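Local coordinates for protein thiol peroxidase (Mycobacterium tuberculosis, PDB 1Y25) that probably reduces hydrogen peroxide and organic hydroperoxides to water and alcohols at the expense of thioredoxin, helping to protect the cell against oxidative stress, at residues V47-F52 against V133-D138; T77-S82 against M102-F107; E16-G21 against E113-T118. The protein carries 1 engineered substitution. All coordinates share one frame; numbering follows the deposited sequence.

Contact 1: residues V47-F52 against V133-D138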
loop_
_atom_site.group_PDB
_atom_site.type_symbol
_atom_site.label_atom_id
_atom_site.label_comp_id
_atom_site.label_asym_id
_atom_site.label_seq_id
_atom_site.Cartn_x
_atom_site.Cartn_y
_atom_site.Cartn_z
ATOM N N VAL A 47 3.155 -11.015 -9.935
ATOM C CA VAL A 47 4.187 -11.811 -9.248
ATOM C C VAL A 47 3.710 -12.136 -7.827
ATOM O O VAL A 47 3.108 -11.314 -7.179
ATOM C CB VAL A 47 5.577 -11.102 -9.257
ATOM C CG1 VAL A 47 5.508 -9.627 -8.634
ATOM C CG2 VAL A 47 6.618 -11.988 -8.589
ATOM N N LEU A 48 3.978 -13.359 -7.388
ATOM C CA LEU A 48 3.645 -13.801 -6.066
ATOM C C LEU A 48 4.917 -13.910 -5.245
ATOM O O LEU A 48 5.891 -14.613 -5.637
ATOM C CB LEU A 48 2.900 -15.120 -6.118
ATOM C CG LEU A 48 2.509 -15.803 -4.794
ATOM C CD1 LEU A 48 1.329 -16.746 -5.087
ATOM C CD2 LEU A 48 3.632 -16.552 -4.157
ATOM N N LEU A 49 4.898 -13.180 -4.125
ATOM C CA LEU A 49 5.963 -13.161 -3.115
ATOM C C LEU A 49 5.542 -14.115 -2.041
ATOM O O LEU A 49 4.524 -13.882 -1.342
ATOM C CB LEU A 49 6.114 -11.745 -2.465
ATOM C CG LEU A 49 6.222 -10.514 -3.389
ATOM C CD1 LEU A 49 6.408 -9.270 -2.533
ATOM C CD2 LEU A 49 7.258 -10.698 -4.510
ATOM N N ASN A 50 6.298 -15.203 -2.003
ATOM C CA ASN A 50 6.290 -16.196 -0.943
ATOM C C ASN A 50 7.373 -15.846 0.078
ATOM O O ASN A 50 8.509 -16.166 -0.091
ATOM C CB ASN A 50 6.517 -17.622 -1.544
ATOM C CG ASN A 50 6.385 -18.732 -0.505
ATOM O OD1 ASN A 50 5.569 -18.627 0.398
ATOM N ND2 ASN A 50 7.190 -19.806 -0.632
ATOM N N ILE A 51 6.954 -15.227 1.174
ATOM C CA ILE A 51 7.846 -14.623 2.166
ATOM C C ILE A 51 7.864 -15.525 3.399
ATOM O O ILE A 51 6.777 -15.952 3.909
ATOM C CB ILE A 51 7.356 -13.194 2.555
ATOM C CG1 ILE A 51 7.082 -12.299 1.333
ATOM C CG2 ILE A 51 8.294 -12.527 3.591
ATOM C CD1 ILE A 51 6.072 -11.164 1.611
ATOM N N PHE A 52 9.059 -15.875 3.881
ATOM C CA PHE A 52 9.138 -16.797 5.042
ATOM C C PHE A 52 10.425 -16.620 5.795
ATOM O O PHE A 52 11.376 -16.012 5.279
ATOM C CB PHE A 52 9.014 -18.240 4.593
ATOM C CG PHE A 52 9.881 -18.558 3.395
ATOM C CD1 PHE A 52 9.368 -18.524 2.105
ATOM C CD2 PHE A 52 11.248 -18.903 3.573
ATOM C CE1 PHE A 52 10.191 -18.797 0.995
ATOM C CE2 PHE A 52 12.101 -19.157 2.439
ATOM C CZ PHE A 52 11.562 -19.095 1.163
ATOM N N VAL A 133 2.307 -11.951 -0.610
ATOM C CA VAL A 133 1.874 -10.762 -1.332
ATOM C C VAL A 133 1.826 -11.085 -2.817
ATOM O O VAL A 133 2.836 -11.454 -3.393
ATOM C CB VAL A 133 2.809 -9.455 -1.099
ATOM C CG1 VAL A 133 2.240 -8.300 -1.850
ATOM C CG2 VAL A 133 2.932 -9.045 0.405
ATOM N N VAL A 134 0.654 -10.897 -3.436
ATOM C CA VAL A 134 0.521 -10.891 -4.932
ATOM C C VAL A 134 0.440 -9.474 -5.472
ATOM O O VAL A 134 -0.376 -8.684 -4.986
ATOM C CB VAL A 134 -0.644 -11.735 -5.432
ATOM C CG1 VAL A 134 -0.838 -11.631 -6.963
ATOM C CG2 VAL A 134 -0.476 -13.188 -4.980
ATOM N N ILE A 135 1.420 -9.116 -6.328
ATOM C CA ILE A 135 1.466 -7.839 -7.037
ATOM C C ILE A 135 0.910 -8.075 -8.456
ATOM O O ILE A 135 1.385 -8.938 -9.140
ATOM C CB ILE A 135 2.933 -7.292 -7.114
ATOM C CG1 ILE A 135 3.568 -7.296 -5.700
ATOM C CG2 ILE A 135 2.981 -5.927 -7.892
ATOM C CD1 ILE A 135 5.054 -7.083 -5.699
ATOM N N GLY A 136 -0.133 -7.358 -8.830
ATOM C CA GLY A 136 -0.661 -7.428 -10.183
ATOM C C GLY A 136 0.274 -6.840 -11.244
ATOM O O GLY A 136 1.268 -6.249 -10.938
ATOM N N ALA A 137 -0.144 -6.941 -12.493
ATOM C CA ALA A 137 0.606 -6.518 -13.653
ATOM C C ALA A 137 0.810 -4.992 -13.603
ATOM O O ALA A 137 1.857 -4.449 -14.104
ATOM C CB ALA A 137 -0.235 -6.912 -14.949
ATOM N N ASP A 138 -0.223 -4.304 -13.086
ATOM C CA ASP A 138 -0.193 -2.828 -12.815
ATOM C C ASP A 138 0.731 -2.360 -11.643
ATOM O O ASP A 138 0.971 -1.139 -11.471
ATOM C CB ASP A 138 -1.611 -2.273 -12.596
ATOM C CG ASP A 138 -2.321 -2.833 -11.345
ATOM O OD1 ASP A 138 -1.753 -3.625 -10.558
ATOM O OD2 ASP A 138 -3.495 -2.427 -11.141
#

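Contact 2: residues T77-S82 against M102-F107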
loop_
_atom_site.group_PDB
_atom_site.type_symbol
_atom_site.label_atom_id
_atom_site.label_comp_id
_atom_site.label_asym_id
_atom_site.label_seq_id
_atom_site.Cartn_x
_atom_site.Cartn_y
_atom_site.Cartn_z
ATOM N N THR A 77 4.824 -16.559 -12.100
ATOM C CA THR A 77 6.059 -16.086 -11.421
ATOM C C THR A 77 5.983 -16.034 -9.886
ATOM O O THR A 77 5.191 -15.271 -9.291
ATOM C CB THR A 77 6.522 -14.779 -12.022
ATOM O OG1 THR A 77 6.386 -14.918 -13.433
ATOM C CG2 THR A 77 7.973 -14.454 -11.671
ATOM N N VAL A 78 6.773 -16.919 -9.257
ATOM C CA VAL A 78 6.821 -17.019 -7.781
ATOM C C VAL A 78 8.231 -16.752 -7.325
ATOM O O VAL A 78 9.176 -17.426 -7.705
ATOM C CB VAL A 78 6.334 -18.427 -7.238
ATOM C CG1 VAL A 78 6.425 -18.505 -5.781
ATOM C CG2 VAL A 78 4.899 -18.686 -7.711
ATOM N N LEU A 79 8.333 -15.769 -6.451
ATOM C CA LEU A 79 9.581 -15.332 -5.882
ATOM C C LEU A 79 9.562 -15.768 -4.415
ATOM O O LEU A 79 8.656 -15.446 -3.641
ATOM C CB LEU A 79 9.668 -13.788 -5.970
ATOM C CG LEU A 79 11.000 -13.104 -5.944
ATOM C CD1 LEU A 79 11.764 -13.492 -7.173
ATOM C CD2 LEU A 79 10.961 -11.602 -5.820
ATOM N N CYS A 80 10.611 -16.434 -4.026
ATOM C CA CYS A 80 10.734 -16.977 -2.732
ATOM C C CYS A 80 11.659 -16.077 -1.910
ATOM O O CYS A 80 12.868 -16.088 -2.147
ATOM C CB CYS A 80 11.251 -18.426 -2.845
ATOM S SG CYS A 80 9.971 -19.578 -3.275
ATOM N N VAL A 81 11.075 -15.307 -0.977
ATOM C CA VAL A 81 11.752 -14.210 -0.272
ATOM C C VAL A 81 12.013 -14.471 1.203
ATOM O O VAL A 81 11.117 -14.825 1.927
ATOM C CB VAL A 81 11.040 -12.858 -0.377
ATOM C CG1 VAL A 81 11.944 -11.724 0.288
ATOM C CG2 VAL A 81 10.618 -12.551 -1.815
ATOM N N SER A 82 13.268 -14.325 1.610
ATOM C CA SER A 82 13.663 -14.560 2.972
ATOM C C SER A 82 14.979 -13.826 3.285
ATOM O O SER A 82 15.617 -13.216 2.429
ATOM C CB SER A 82 13.869 -16.039 3.268
ATOM O OG SER A 82 15.009 -16.544 2.651
ATOM N N MET A 102 11.888 -18.547 -8.140
ATOM C CA MET A 102 13.033 -17.656 -8.132
ATOM C C MET A 102 13.300 -17.290 -6.694
ATOM O O MET A 102 12.494 -16.593 -6.057
ATOM C CB MET A 102 12.789 -16.420 -8.958
ATOM C CG MET A 102 13.990 -15.478 -9.154
ATOM S SD MET A 102 13.515 -13.908 -9.929
ATOM C CE MET A 102 13.514 -14.281 -11.708
ATOM N N PRO A 103 14.458 -17.745 -6.167
ATOM C CA PRO A 103 14.798 -17.259 -4.828
ATOM C C PRO A 103 15.368 -15.800 -4.836
ATOM O O PRO A 103 15.952 -15.343 -5.809
ATOM C CB PRO A 103 15.809 -18.285 -4.334
ATOM C CG PRO A 103 16.435 -18.870 -5.587
ATOM C CD PRO A 103 15.504 -18.615 -6.734
ATOM N N ALA A 104 15.158 -15.107 -3.716
ATOM C CA ALA A 104 15.497 -13.709 -3.550
ATOM C C ALA A 104 15.768 -13.465 -2.083
ATOM O O ALA A 104 14.938 -13.785 -1.245
ATOM C CB ALA A 104 14.344 -12.883 -4.011
ATOM N N SER A 105 16.952 -12.924 -1.784
ATOM C CA SER A 105 17.429 -12.710 -0.408
ATOM C C SER A 105 17.271 -11.209 -0.054
ATOM O O SER A 105 17.697 -10.342 -0.821
ATOM C CB SER A 105 18.916 -13.143 -0.298
ATOM O OG SER A 105 19.404 -12.964 0.987
ATOM N N ALA A 106 16.726 -10.939 1.151
ATOM C CA ALA A 106 16.720 -9.616 1.731
ATOM C C ALA A 106 17.883 -9.365 2.665
ATOM O O ALA A 106 17.860 -8.418 3.446
ATOM C CB ALA A 106 15.383 -9.390 2.433
ATOM N N PHE A 107 18.922 -10.199 2.621
ATOM C CA PHE A 107 19.952 -10.133 3.667
ATOM C C PHE A 107 20.667 -8.742 3.679
ATOM O O PHE A 107 21.187 -8.360 4.692
ATOM C CB PHE A 107 20.972 -11.298 3.540
ATOM C CG PHE A 107 22.123 -11.023 2.631
ATOM C CD1 PHE A 107 23.370 -10.711 3.140
ATOM C CD2 PHE A 107 21.964 -11.022 1.219
ATOM C CE1 PHE A 107 24.417 -10.433 2.311
ATOM C CE2 PHE A 107 23.017 -10.777 0.406
ATOM C CZ PHE A 107 24.246 -10.482 0.942
#

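Contact 3: residues E16-G21 against E113-T118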
loop_
_atom_site.group_PDB
_atom_site.type_symbol
_atom_site.label_atom_id
_atom_site.label_comp_id
_atom_site.label_asym_id
_atom_site.label_seq_id
_atom_site.Cartn_x
_atom_site.Cartn_y
_atom_site.Cartn_z
ATOM N N GLU A 16 3.358 -3.169 8.964
ATOM C CA GLU A 16 2.161 -3.723 8.325
ATOM C C GLU A 16 2.359 -3.924 6.793
ATOM O O GLU A 16 3.069 -3.153 6.129
ATOM C CB GLU A 16 0.936 -2.847 8.604
ATOM C CG GLU A 16 0.104 -3.181 9.893
ATOM C CD GLU A 16 -1.078 -2.146 10.150
ATOM O OE1 GLU A 16 -2.265 -2.590 10.412
ATOM O OE2 GLU A 16 -0.804 -0.902 10.134
ATOM N N LEU A 17 1.654 -4.933 6.293
ATOM C CA LEU A 17 1.611 -5.272 4.888
ATOM C C LEU A 17 0.787 -4.153 4.193
ATOM O O LEU A 17 -0.075 -3.504 4.812
ATOM C CB LEU A 17 0.934 -6.644 4.700
ATOM C CG LEU A 17 1.772 -7.889 5.088
ATOM C CD1 LEU A 17 0.950 -9.158 4.955
ATOM C CD2 LEU A 17 2.982 -7.919 4.166
ATOM N N PRO A 18 1.089 -3.904 2.924
ATOM C CA PRO A 18 0.388 -2.785 2.209
ATOM C C PRO A 18 -1.024 -3.206 1.906
ATOM O O PRO A 18 -1.231 -4.375 1.713
ATOM C CB PRO A 18 1.247 -2.604 0.937
ATOM C CG PRO A 18 1.862 -3.916 0.741
ATOM C CD PRO A 18 2.123 -4.525 2.093
ATOM N N ALA A 19 -1.979 -2.283 1.972
ATOM C CA ALA A 19 -3.360 -2.523 1.491
ATOM C C ALA A 19 -3.477 -2.971 0.026
ATOM O O ALA A 19 -2.887 -2.383 -0.928
ATOM C CB ALA A 19 -4.138 -1.320 1.667
ATOM N N VAL A 20 -4.288 -3.980 -0.167
ATOM C CA VAL A 20 -4.760 -4.380 -1.512
ATOM C C VAL A 20 -5.264 -3.113 -2.228
ATOM O O VAL A 20 -5.915 -2.300 -1.597
ATOM C CB VAL A 20 -5.772 -5.500 -1.342
ATOM C CG1 VAL A 20 -6.594 -5.692 -2.586
ATOM C CG2 VAL A 20 -5.083 -6.784 -0.964
ATOM N N GLY A 21 -4.783 -2.888 -3.454
ATOM C CA GLY A 21 -5.150 -1.797 -4.297
ATOM C C GLY A 21 -4.125 -0.666 -4.311
ATOM O O GLY A 21 -4.117 0.146 -5.206
ATOM N N GLU A 113 11.322 -4.446 6.302
ATOM C CA GLU A 113 10.873 -3.170 6.871
ATOM C C GLU A 113 9.820 -2.518 6.002
ATOM O O GLU A 113 8.743 -2.184 6.466
ATOM C CB GLU A 113 12.073 -2.260 7.051
ATOM C CG GLU A 113 13.031 -2.798 8.125
ATOM C CD GLU A 113 13.786 -4.059 7.775
ATOM O OE1 GLU A 113 14.342 -4.081 6.668
ATOM O OE2 GLU A 113 13.832 -5.002 8.626
ATOM N N ASP A 114 10.092 -2.451 4.712
ATOM C CA ASP A 114 9.160 -1.889 3.753
ATOM C C ASP A 114 7.793 -2.605 3.645
ATOM O O ASP A 114 6.745 -1.894 3.588
ATOM C CB ASP A 114 9.828 -1.750 2.372
ATOM C CG ASP A 114 10.979 -0.773 2.382
ATOM O OD1 ASP A 114 10.896 0.247 3.085
ATOM O OD2 ASP A 114 11.957 -0.997 1.674
ATOM N N TYR A 115 7.799 -3.947 3.645
ATOM C CA TYR A 115 6.583 -4.778 3.709
ATOM C C TYR A 115 6.086 -5.054 5.111
ATOM O O TYR A 115 5.013 -5.683 5.295
ATOM C CB TYR A 115 6.746 -6.091 2.917
ATOM C CG TYR A 115 6.674 -5.834 1.386
ATOM C CD1 TYR A 115 7.759 -5.345 0.683
ATOM C CD2 TYR A 115 5.533 -6.109 0.697
ATOM C CE1 TYR A 115 7.660 -5.065 -0.698
ATOM C CE2 TYR A 115 5.414 -5.869 -0.688
ATOM C CZ TYR A 115 6.471 -5.344 -1.381
ATOM O OH TYR A 115 6.283 -5.088 -2.721
ATOM N N GLY A 116 6.810 -4.563 6.114
ATOM C CA GLY A 116 6.393 -4.652 7.520
ATOM C C GLY A 116 6.342 -6.047 8.109
ATOM O O GLY A 116 5.648 -6.289 9.067
ATOM N N VAL A 117 7.121 -6.950 7.553
ATOM C CA VAL A 117 7.086 -8.383 7.903
ATOM C C VAL A 117 8.278 -8.870 8.737
ATOM O O VAL A 117 8.258 -9.999 9.194
ATOM C CB VAL A 117 6.977 -9.322 6.654
ATOM C CG1 VAL A 117 5.589 -9.226 6.106
ATOM C CG2 VAL A 117 7.971 -8.886 5.570
ATOM N N THR A 118 9.286 -8.027 8.889
ATOM C CA THR A 118 10.432 -8.345 9.725
ATOM C C THR A 118 9.931 -8.580 11.161
ATOM O O THR A 118 9.167 -7.783 11.683
ATOM C CB THR A 118 11.571 -7.313 9.673
ATOM O OG1 THR A 118 12.109 -7.218 8.362
ATOM C CG2 THR A 118 12.739 -7.752 10.577
HETATM O O HOH W 1 4.064 -2.170 4.058
#

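Contact 1: residues V47-F52 against V133-D138
Leu49 drives one branch into the middle of this pairing: its CD1 lies 3.9 Å from Val133 CB and 4.1 Å from Ile135 CD1, so a single methyl bridges two residues of the opposite strand. Leu49 and Val133 run side by side and point the same way, whereas the tip of Ile135 slants across the leucine. Val47 closes the row beyond it. With chi1 at 55°, CG1 of Val47 sits between the backbone N and the carbonyl carbon, and this sets it 3.8 Å from Ile135 CB. At the other end Ile51 CD1 reaches Val133 CG2. On the reverse face of the sheet Leu48 and Val134 meet, with CG2 of the valine 4.0 Å from Leu48 CG.

Between these two apolar faces four backbone hydrogen bonds join the strands. Val47 and Ile135 form one antiparallel hydrogen-bonded pair (Val47 N to Ile135 O 2.8 Å, Ile135 N to Val47 O 2.9 Å), and Leu49 with Val133 forms another; Leu48 and Val134 between them are a non-hydrogen-bonded pair. Val134 CA also directs its hydrogen at Val47 O.

Strand 47-51 is the middle strand of a five-stranded mixed sheet and 131-135 its neighbour, with 78-82 on the far side of the one and 141-146 beyond the other. Helix 58-74 lays Phe67 over Leu48, while Tyr115 and Ala24 touch Ile135 on the opposite face.

Contact 2: residues T77-S82 against M102-F107
Leu79 leans over Met102 and can be followed outward from its backbone. Leu79 CB stands 4.0 Å from Met102 O. With CG turned anti to the backbone N (chi1 -157°), Leu79 CG stays near that same oxygen and lies 3.9 Å from Ala104 CB. There the chain forks. Leu79 CD1 bends back over the methionine into a close, crowded contact with the sulfur, 3.3 Å from Met102 SD, and also touches CB, CG and the carbonyl O of Met102; CD2 takes the other course and settles against the Ala104 methyl. The leucine thus straddles two residues on the same face of the neighbouring strand. Met102 runs extended from CB until a turn at chi3 (-84°) leads its CE away from the leucine, the two side chains slanting past each other.

The backbones form a parallel ladder. Met102 N gives a nearly straight bond to Val78 O (3.0 Å), Cys80 N returns one to Met102 O (2.8 Å), and Ala104 N donates to Cys80 O. The next rung, Ser82 N to Ala104 O at 3.4 Å, is weak, but Ala106 N to Ser82 O is again firm at 2.8 Å. At the end of the strand, Ser105 OG accepts from Phe107 N in an ST turn, and it is also hydrogen-bonded to Asp84 O. Ser82 OG, for its part, is hydrogen-bonded to Asp84 OD2 and Gln89 OE1.

These are the two strands of a beta-alpha-beta crossover through helix 86-96. That helix lies against Pro103 and Ser105; helix 58-74 packs on Val78 and Cys80, and Leu29 of strand 28-30 touches Val81 and Ala104 from the opposite face. On its far side strand 78-82 pairs with 47-51.

Contact 3: residues E16-G21 against E113-T118
The Tyr115 ring meets the puckered ring of Pro18 obliquely, Pro18 CD lying 4.0 Å from Tyr115 CD2. Phe111 stacks on the Tyr115 ring, and Tyr115 OH is hydrogen-bonded to Pro25 O, so the ring is held at its hydroxyl end as well as along its body.

Leu17 adds the second apolar touch. Its CG is anti to the carbonyl carbon (chi1 -75°), and from there Leu17 CD2 faces both Tyr115 O, 3.2 Å away, and Val117 CG1, at 3.5 Å, the leucine and valine crossing at about a right angle. Leu17 CA directs its hydrogen at that same Tyr115 O.

A water links the two backbones, donating to Glu16 O and, at 2.7 Å, to Asp114 O; its distance to Glu16 O is unusually short, which makes its exact position doubtful. Glu16 O and Tyr115 O, two acceptors, merely lie near each other.

After Tyr115 the chain turns at Gly116 with a positive phi of 66°; with no side chain there, Gly116 CA can lie 3.7 Å from Glu16 N. Gly116 N bonds back to Glu113 O. Pro18 and Ala19 also pack on the second subunit, and Val20 N bonds to its Asp33. The arrangement is a Schellman motif ending helix 111-114, seated against a loop of the homodimer interface.

Overall arrangement
Contacts 1 and 2 belong to one mixed sheet, their centres 10 Å apart, and are joined by backbone bonds between strands 47-51 and 78-82. The centre of contact 3 is about 12 Å from that of contact 1, where Tyr115 and Leu17 pack on Val133; it is about 16 Å from the centre of contact 2, with nearest atoms about 6 Å apart. Along the chain, contact 2 is nested inside the loops closed by both others, while contacts 1 and 3 interleave. The result is a thioredoxin-like core, as expected of a peroxiredoxin. Ser60, engineered at the predicted peroxidatic cysteine position, lies near the C-terminal ends of strands 47-51 and 78-82, whereas contact 3 faces the dimer partner.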